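Local coordinates for protein chitooligosaccharide oxidase (Gibberella zeae, PDB 6Y0R) that catalyses the oxidation of the C1 hydroxyl of chitooligosaccharides to lactones, using a bicovalently bound FAD and reducing molecular oxygen to hydrogen peroxide, at residues V66-T69 with V70-S74; N241-Q244 with N245-P248; A247-G250 with L251-Q255. One frame throughout, in Å; residues are numbered along the deposited sequence.

Contact 1 (V66-T69 with V70-S74); sequences VPTT and VAQVS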
ATOM      1  N   VAL A  66       0.111 -23.406  -4.307  1.00 24.69           N
ATOM      2  CA  VAL A  66       0.888 -22.637  -5.310  1.00 26.18           C
ATOM      3  C   VAL A  66       0.226 -22.791  -6.666  1.00 26.15           C
ATOM      4  O   VAL A  66       0.767 -23.382  -7.608  1.00 28.96           O
ATOM      5  CB  VAL A  66       2.378 -22.993  -5.307  1.00 27.98           C
ATOM      6  CG1 VAL A  66       3.130 -21.991  -6.162  1.00 30.00           C
ATOM      7  CG2 VAL A  66       2.986 -23.023  -3.920  1.00 29.17           C
ATOM      8  N   PRO A  67      -0.976 -22.221  -6.834  1.00 24.05           N
ATOM      9  CA  PRO A  67      -1.737 -22.394  -8.067  1.00 25.05           C
ATOM     10  C   PRO A  67      -1.153 -21.636  -9.260  1.00 27.63           C
ATOM     11  O   PRO A  67      -0.613 -20.546  -9.115  1.00 26.35           O
ATOM     12  CB  PRO A  67      -3.121 -21.833  -7.739  1.00 24.06           C
ATOM     13  CG  PRO A  67      -2.805 -20.764  -6.671  1.00 23.27           C
ATOM     14  CD  PRO A  67      -1.677 -21.353  -5.861  1.00 22.97           C
ATOM     15  N   THR A  68      -1.287 -22.219 -10.445  1.00 26.55           N
ATOM     16  CA  THR A  68      -0.997 -21.529 -11.735  1.00 24.46           C
ATOM     17  C   THR A  68      -2.258 -21.217 -12.535  1.00 26.22           C
ATOM     18  O   THR A  68      -2.124 -20.492 -13.547  1.00 27.88           O
ATOM     19  CB  THR A  68      -0.029 -22.375 -12.563  1.00 28.50           C
ATOM     20  OG1 THR A  68      -0.748 -23.538 -12.987  1.00 29.42           O
ATOM     21  CG2 THR A  68       1.181 -22.798 -11.770  1.00 29.21           C
ATOM     22  N   THR A  69      -3.446 -21.693 -12.131  1.00 24.48           N
ATOM     23  CA  THR A  69      -4.721 -21.426 -12.827  1.00 25.62           C
ATOM     24  C   THR A  69      -5.810 -21.018 -11.834  1.00 24.17           C
ATOM     25  O   THR A  69      -5.709 -21.422 -10.666  1.00 25.66           O
ATOM     26  CB  THR A  69      -5.218 -22.685 -13.552  1.00 29.04           C
ATOM     27  OG1 THR A  69      -5.626 -23.646 -12.579  1.00 28.61           O
ATOM     28  CG2 THR A  69      -4.141 -23.310 -14.401  1.00 29.23           C
ATOM     29  N   VAL A  70      -6.807 -20.303 -12.316  1.00 25.42           N
ATOM     30  CA  VAL A  70      -8.007 -19.931 -11.521  1.00 26.29           C
ATOM     31  C   VAL A  70      -8.681 -21.219 -11.015  1.00 28.80           C
ATOM     32  O   VAL A  70      -9.078 -21.267  -9.823  1.00 26.58           O
ATOM     33  CB  VAL A  70      -8.926 -18.993 -12.317  1.00 29.61           C
ATOM     34  CG1 VAL A  70     -10.263 -18.747 -11.630  1.00 31.64           C
ATOM     35  CG2 VAL A  70      -8.224 -17.669 -12.583  1.00 30.29           C
ATOM     36  N   ALA A  71      -8.754 -22.278 -11.833  1.00 28.34           N
ATOM     37  CA  ALA A  71      -9.355 -23.566 -11.401  1.00 27.80           C
ATOM     38  C   ALA A  71      -8.634 -24.101 -10.161  1.00 25.86           C
ATOM     39  O   ALA A  71      -9.331 -24.627  -9.255  1.00 26.69           O
ATOM     40  CB  ALA A  71      -9.313 -24.588 -12.538  1.00 29.10           C
ATOM     41  N   GLN A  72      -7.303 -23.969 -10.067  1.00 25.44           N
ATOM     42  CA  GLN A  72      -6.525 -24.414  -8.887  1.00 23.27           C
ATOM     43  C   GLN A  72      -6.813 -23.509  -7.667  1.00 22.94           C
ATOM     44  O   GLN A  72      -6.793 -24.031  -6.543  1.00 23.97           O
ATOM     45  CB  GLN A  72      -5.050 -24.465  -9.216  1.00 25.64           C
ATOM     46  CG  GLN A  72      -4.697 -25.652 -10.114  1.00 26.38           C
ATOM     47  CD  GLN A  72      -3.313 -25.529 -10.681  1.00 29.17           C
ATOM     48  OE1 GLN A  72      -2.584 -24.588 -10.387  1.00 28.43           O
ATOM     49  NE2 GLN A  72      -2.921 -26.519 -11.480  1.00 31.15           N
ATOM     50  N   VAL A  73      -7.026 -22.215  -7.886  1.00 24.85           N
ATOM     51  CA  VAL A  73      -7.427 -21.281  -6.775  1.00 22.49           C
ATOM     52  C   VAL A  73      -8.803 -21.738  -6.245  1.00 24.61           C
ATOM     53  O   VAL A  73      -8.936 -21.871  -4.992  1.00 25.12           O
ATOM     54  CB  VAL A  73      -7.432 -19.805  -7.209  1.00 23.00           C
ATOM     55  CG1 VAL A  73      -7.859 -18.885  -6.059  1.00 22.49           C
ATOM     56  CG2 VAL A  73      -6.077 -19.351  -7.728  1.00 22.88           C
ATOM     57  N   SER A  74      -9.780 -21.983  -7.135  1.00 25.68           N
ATOM     58  CA  SER A  74     -11.126 -22.457  -6.731  1.00 27.58           C
ATOM     59  C   SER A  74     -10.976 -23.722  -5.894  1.00 27.04           C
ATOM     60  O   SER A  74     -11.585 -23.776  -4.816  1.00 25.35           O
ATOM     61  CB  SER A  74     -12.048 -22.715  -7.888  1.00 29.24           C
ATOM     62  OG  SER A  74     -12.510 -21.509  -8.420  1.00 33.93           O
TER
HETATM   63  O   HOH W   1       0.036 -25.974 -12.318  1.00 39.43           O
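T69 and Q72 form a capping box at the start of helix 70-83, in the FAD-binding domain. Threonine suits the N-cap because its hydroxyl can replace the carbonyl that a first-turn amide lacks: T69 OG1 accepts from Q72 N at 3.0 Å. With chi1 at 69°, OG1 lies between the backbone N and C of its own residue, which turns it toward Q72 N. T69 O then takes up V73 N at 3.2 Å, the first regular helical bond. The return half of the box is weak, Q72 OE1 lying 3.5 Å from T69 N. The main grip of Q72 is one residue earlier, where T68 N points at Q72 OE1 from 2.7 Å in a nearly straight bond (163°). A long amide fits here: CG sits beside the backbone N, and the extended chain carries OE1 back past the cap. The tight side is apolar. P67 CG meets V73 CG2 at 3.7 Å; both residues are buried and both pack on M115, V73 also on V218 and V220 of strand 218-228. The other side is open to solvent, and exposed T68 keeps its hydroxyl there, bonded to a water. That water bridges it to the glutamine amide, 2.6 Å from T68 OG1 and accepting from Q72 NE2 at 3.1 Å.

Contact 2 (N241-Q244 with N245-P248); sequences NWDQ and NTAP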
ATOM      1  N   ASN A 241      17.807  22.614   5.365  1.00 23.03           N
ATOM      2  CA  ASN A 241      18.639  22.741   6.577  1.00 24.55           C
ATOM      3  C   ASN A 241      17.752  23.380   7.639  1.00 25.02           C
ATOM      4  O   ASN A 241      17.919  24.571   7.952  1.00 26.79           O
ATOM      5  CB  ASN A 241      19.907  23.520   6.230  1.00 27.70           C
ATOM      6  CG  ASN A 241      20.866  23.625   7.391  1.00 32.33           C
ATOM      7  OD1 ASN A 241      20.913  22.758   8.259  1.00 39.40           O
ATOM      8  ND2 ASN A 241      21.613  24.719   7.422  1.00 39.90           N
ATOM      9  N   TRP A 242      16.823  22.603   8.161  1.00 22.75           N
ATOM     10  CA  TRP A 242      15.834  23.049   9.152  1.00 22.68           C
ATOM     11  C   TRP A 242      16.263  22.638  10.549  1.00 26.49           C
ATOM     12  O   TRP A 242      16.976  21.637  10.701  1.00 26.49           O
ATOM     13  CB  TRP A 242      14.450  22.496   8.794  1.00 21.90           C
ATOM     14  CG  TRP A 242      13.824  23.159   7.604  1.00 21.18           C
ATOM     15  CD1 TRP A 242      14.245  24.266   6.923  1.00 24.77           C
ATOM     16  CD2 TRP A 242      12.574  22.778   7.009  1.00 20.62           C
ATOM     17  NE1 TRP A 242      13.388  24.556   5.886  1.00 24.44           N
ATOM     18  CE2 TRP A 242      12.328  23.673   5.934  1.00 21.67           C
ATOM     19  CE3 TRP A 242      11.640  21.775   7.276  1.00 19.69           C
ATOM     20  CZ2 TRP A 242      11.200  23.563   5.125  1.00 18.87           C
ATOM     21  CZ3 TRP A 242      10.520  21.677   6.473  1.00 17.77           C
ATOM     22  CH2 TRP A 242      10.291  22.571   5.430  1.00 17.95           C
ATOM     23  N   ASP A 243      15.770  23.374  11.520  1.00 25.30           N
ATOM     24  CA  ASP A 243      15.888  23.024  12.946  1.00 26.42           C
ATOM     25  C   ASP A 243      14.550  23.324  13.609  1.00 27.81           C
ATOM     26  O   ASP A 243      13.531  23.633  12.929  1.00 26.23           O
ATOM     27  CB  ASP A 243      17.072  23.749  13.591  1.00 28.02           C
ATOM     28  CG  ASP A 243      17.016  25.260  13.516  1.00 32.41           C
ATOM     29  OD1 ASP A 243      15.930  25.804  13.245  1.00 28.43           O
ATOM     30  OD2 ASP A 243      18.080  25.895  13.731  1.00 36.30           O
ATOM     31  N   GLN A 244      14.530  23.292  14.936  1.00 28.55           N
ATOM     32  CA  GLN A 244      13.278  23.456  15.698  1.00 31.04           C
ATOM     33  C   GLN A 244      12.671  24.837  15.409  1.00 31.65           C
ATOM     34  O   GLN A 244      11.438  24.936  15.402  1.00 34.05           O
ATOM     35  CB  GLN A 244      13.612  23.087  17.152  1.00 35.31           C
ATOM     36  CG  GLN A 244      12.410  23.005  18.064  1.00 37.95           C
ATOM     37  CD  GLN A 244      12.746  22.272  19.341  1.00 40.49           C
ATOM     38  OE1 GLN A 244      13.907  22.068  19.684  1.00 44.75           O
ATOM     39  NE2 GLN A 244      11.712  21.847  20.042  1.00 47.71           N
ATOM     40  N   ASN A 245      13.463  25.866  15.067  1.00 28.70           N
ATOM     41  CA  ASN A 245      12.927  27.227  14.794  1.00 30.86           C
ATOM     42  C   ASN A 245      12.302  27.362  13.400  1.00 27.66           C
ATOM     43  O   ASN A 245      11.453  28.251  13.241  1.00 33.47           O
ATOM     44  CB  ASN A 245      13.995  28.317  14.895  1.00 33.92           C
ATOM     45  CG  ASN A 245      14.510  28.485  16.306  1.00 39.79           C
ATOM     46  OD1 ASN A 245      13.734  28.638  17.243  1.00 47.52           O
ATOM     47  ND2 ASN A 245      15.818  28.429  16.467  1.00 42.63           N
ATOM     48  N   THR A 246      12.768  26.618  12.391  1.00 21.88           N
ATOM     49  CA  THR A 246      12.391  26.828  10.987  1.00 21.92           C
ATOM     50  C   THR A 246      11.477  25.700  10.516  1.00 19.51           C
ATOM     51  O   THR A 246      10.697  25.966   9.615  1.00 18.87           O
ATOM     52  CB  THR A 246      13.613  26.946  10.090  1.00 23.37           C
ATOM     53  OG1 THR A 246      14.523  25.872  10.316  1.00 21.23           O
ATOM     54  CG2 THR A 246      14.359  28.244  10.363  1.00 25.90           C
ATOM     55  N   ALA A 247      11.573  24.513  11.121  1.00 20.11           N
ATOM     56  CA  ALA A 247      10.808  23.347  10.589  1.00 19.21           C
ATOM     57  C   ALA A 247       9.300  23.537  10.735  1.00 19.70           C
ATOM     58  O   ALA A 247       8.564  23.167   9.825  1.00 19.16           O
ATOM     59  CB  ALA A 247      11.238  22.041  11.207  1.00 20.35           C
ATOM     60  N   PRO A 248       8.737  24.017  11.865  1.00 18.86           N
ATOM     61  CA  PRO A 248       7.278  24.126  11.938  1.00 20.84           C
ATOM     62  C   PRO A 248       6.652  24.962  10.821  1.00 20.22           C
ATOM     63  O   PRO A 248       5.739  24.546  10.199  1.00 18.28           O
ATOM     64  CB  PRO A 248       7.022  24.715  13.335  1.00 20.19           C
ATOM     65  CG  PRO A 248       8.248  24.288  14.115  1.00 20.99           C
ATOM     66  CD  PRO A 248       9.404  24.381  13.133  1.00 19.45           C
TER
HETATM   67  O   HOH W   2      16.885  26.571   9.574  1.00 38.74           O
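The turn that leads from strand 233-239 into helix 247-260 is tied by D243 and T246, which bond to each other through both backbone and side chain. D243 N gives its hydrogen to T246 OG1 at 3.0 Å, nearly straight at 165°. In return D243 O accepts two amides: A247 N at 2.8 Å, nearly in line with the carbonyl, and T246 N at 3.1 Å, from well above the carbonyl plane. Aspartate suits the bend because its short carboxylate can also reach forward; with chi1 at 59°, OD1 accepts weakly from N245 N at 3.1 Å, a pairing of the Asx-turn kind. A water donating to N241 O also meets T246 OG1 on this exposed edge. Proline is at home at P248, in the first helical turn, since it has no amide hydrogen to offer; its ring CD packs against Q244 O at 3.1 Å. On the inner side W242 CE3 lies 3.8 Å from A247 CA, with the methyl beside it; a residue this small lets the indole come near the backbone. The W242 ring meets F300 of helix 286-300 edge-to-face and touches Y276 of strand 275-283, while A247 and P248 lean on helix 351-367, where N359 receives the amide of Q244.

Contact 3 (A247-G250 with L251-Q255); sequences APQG and LYDFQ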
ATOM      1  N   ALA A 247      11.573  24.513  11.121  1.00 20.11           N
ATOM      2  CA  ALA A 247      10.808  23.347  10.589  1.00 19.21           C
ATOM      3  C   ALA A 247       9.300  23.537  10.735  1.00 19.70           C
ATOM      4  O   ALA A 247       8.564  23.167   9.825  1.00 19.16           O
ATOM      5  CB  ALA A 247      11.238  22.041  11.207  1.00 20.35           C
ATOM      6  N   PRO A 248       8.737  24.017  11.865  1.00 18.86           N
ATOM      7  CA  PRO A 248       7.278  24.126  11.938  1.00 20.84           C
ATOM      8  C   PRO A 248       6.652  24.962  10.821  1.00 20.22           C
ATOM      9  O   PRO A 248       5.739  24.546  10.199  1.00 18.28           O
ATOM     10  CB  PRO A 248       7.022  24.715  13.335  1.00 20.19           C
ATOM     11  CG  PRO A 248       8.248  24.288  14.115  1.00 20.99           C
ATOM     12  CD  PRO A 248       9.404  24.381  13.133  1.00 19.45           C
ATOM     13  N   GLN A 249       7.194  26.147  10.543  1.00 19.98           N
ATOM     14  CA  GLN A 249       6.616  27.005   9.501  1.00 20.07           C
ATOM     15  C   GLN A 249       6.933  26.417   8.131  1.00 17.07           C
ATOM     16  O   GLN A 249       6.074  26.551   7.278  1.00 19.06           O
ATOM     17  CB  GLN A 249       7.168  28.428   9.536  1.00 21.33           C
ATOM     18  CG  GLN A 249       6.464  29.340   8.548  1.00 21.53           C
ATOM     19  CD  GLN A 249       5.096  29.744   9.008  1.00 21.80           C
ATOM     20  OE1 GLN A 249       4.914  30.204  10.137  1.00 25.57           O
ATOM     21  NE2 GLN A 249       4.115  29.558   8.149  1.00 22.66           N
ATOM     22  N   GLY A 250       8.083  25.766   7.957  1.00 18.00           N
ATOM     23  CA  GLY A 250       8.419  25.074   6.701  1.00 16.95           C
ATOM     24  C   GLY A 250       7.407  23.959   6.412  1.00 16.11           C
ATOM     25  O   GLY A 250       6.871  23.877   5.285  1.00 16.23           O
ATOM     26  N   LEU A 251       7.079  23.121   7.398  1.00 15.95           N
ATOM     27  CA  LEU A 251       6.072  22.032   7.186  1.00 16.13           C
ATOM     28  C   LEU A 251       4.691  22.613   6.914  1.00 16.14           C
ATOM     29  O   LEU A 251       3.980  22.146   6.002  1.00 18.31           O
ATOM     30  CB  LEU A 251       6.022  21.129   8.422  1.00 17.29           C
ATOM     31  CG  LEU A 251       7.292  20.349   8.718  1.00 18.15           C
ATOM     32  CD1 LEU A 251       7.246  19.751  10.120  1.00 18.27           C
ATOM     33  CD2 LEU A 251       7.528  19.282   7.678  1.00 20.47           C
ATOM     34  N   TYR A 252       4.341  23.679   7.633  1.00 18.03           N
ATOM     35  CA  TYR A 252       3.035  24.324   7.430  1.00 18.01           C
ATOM     36  C   TYR A 252       2.972  24.914   6.023  1.00 16.84           C
ATOM     37  O   TYR A 252       1.983  24.751   5.334  1.00 17.89           O
ATOM     38  CB  TYR A 252       2.786  25.386   8.495  1.00 19.17           C
ATOM     39  CG  TYR A 252       1.416  26.014   8.392  1.00 22.20           C
ATOM     40  CD1 TYR A 252       0.307  25.370   8.899  1.00 24.76           C
ATOM     41  CD2 TYR A 252       1.231  27.252   7.807  1.00 24.56           C
ATOM     42  CE1 TYR A 252      -0.949  25.945   8.819  1.00 25.89           C
ATOM     43  CE2 TYR A 252      -0.019  27.824   7.680  1.00 24.09           C
ATOM     44  CZ  TYR A 252      -1.108  27.188   8.237  1.00 26.71           C
ATOM     45  OH  TYR A 252      -2.354  27.739   8.136  1.00 29.22           O
ATOM     46  N   ASP A 253       4.044  25.557   5.572  1.00 17.93           N
ATOM     47  CA  ASP A 253       4.083  26.176   4.230  1.00 18.39           C
ATOM     48  C   ASP A 253       4.033  25.092   3.161  1.00 17.71           C
ATOM     49  O   ASP A 253       3.331  25.260   2.160  1.00 19.53           O
ATOM     50  CB  ASP A 253       5.325  27.015   4.029  1.00 19.48           C
ATOM     51  CG  ASP A 253       5.314  28.311   4.825  1.00 21.76           C
ATOM     52  OD1 ASP A 253       4.201  28.745   5.261  1.00 25.73           O
ATOM     53  OD2 ASP A 253       6.424  28.851   5.010  1.00 23.33           O
ATOM     54  N   PHE A 254       4.691  23.964   3.415  1.00 17.06           N
ATOM     55  CA  PHE A 254       4.615  22.795   2.511  1.00 16.79           C
ATOM     56  C   PHE A 254       3.160  22.352   2.377  1.00 17.16           C
ATOM     57  O   PHE A 254       2.629  22.149   1.279  1.00 16.46           O
ATOM     58  CB  PHE A 254       5.502  21.684   3.079  1.00 16.77           C
ATOM     59  CG  PHE A 254       5.594  20.412   2.269  1.00 17.27           C
ATOM     60  CD1 PHE A 254       6.301  20.359   1.085  1.00 17.96           C
ATOM     61  CD2 PHE A 254       4.980  19.265   2.720  1.00 18.34           C
ATOM     62  CE1 PHE A 254       6.385  19.174   0.369  1.00 19.79           C
ATOM     63  CE2 PHE A 254       5.073  18.073   2.007  1.00 20.36           C
ATOM     64  CZ  PHE A 254       5.761  18.035   0.815  1.00 18.47           C
ATOM     65  N   GLN A 255       2.505  22.104   3.515  1.00 16.41           N
ATOM     66  CA  GLN A 255       1.088  21.702   3.522  1.00 16.69           C
ATOM     67  C   GLN A 255       0.210  22.718   2.759  1.00 17.15           C
ATOM     68  O   GLN A 255      -0.641  22.295   1.965  1.00 16.73           O
ATOM     69  CB  GLN A 255       0.640  21.562   4.966  1.00 17.92           C
ATOM     70  CG  GLN A 255      -0.864  21.495   5.097  1.00 19.59           C
ATOM     71  CD  GLN A 255      -1.320  21.534   6.532  1.00 20.78           C
ATOM     72  OE1 GLN A 255      -1.596  22.603   7.106  1.00 25.40           O
ATOM     73  NE2 GLN A 255      -1.322  20.386   7.148  1.00 16.77           N
TER
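Q249 and D253, one helical turn apart, are joined by a side-chain bond in which Q249 NE2 gives a hydrogen to D253 OD1 at 3.0 Å and 163°. The acceptor lies almost in the amide plane, yet the donor comes in from above the carboxylate plane. Glutamine has the length for this: CG leaves anti to the backbone N (chi1 -174°), and a bend at chi2 of 75° swings the amide along the helix surface to D253. The same NE2 lies 3.7 Å from Y252 CD2, with amide and ring planes close to perpendicular. Beneath this polar pair run the backbone bonds, L251 N to A247 O at 2.8 Å, Y252 N to P248 O, D253 N to Q249 O and F254 N to G250 O at 2.9 Å. L251 CG passes 3.3 Å from A247 O, the acceptor of its own amide, and the leucine goes on into V358 and F354 of helix 351-367 and M269 of strand 265-272. F254, a large apolar residue suited to a buried sheet surface, touches M267 and M269 of that strand and M376 and I378 of strand 371-378. With Q249 and D253 toward the outside and L251 and F254 turned inward, this is an amphipathic helix packed on an antiparallel sheet.

Contact 1 comes first along the chain and stands apart, its centre about 54 Å from that of contact 2 and 50 Å from that of contact 3, across the centre of the chain. It starts helix 70-83 in the FAD-binding domain, where the V73 side chain is about 8 Å from the cofactor. Contacts 2 and 3 are consecutive: they share A247 and P248, their centres lie about 9 Å apart, and both use helix 247-260, one at its entrance and one along its first turns. W242 joins them, its CH2 lying 3.3 Å from G250 C, against the backbone of a residue without a side chain. That helix flanks the seven-stranded antiparallel sheet, which in relatives of this flavoprotein family belongs to the substrate domain.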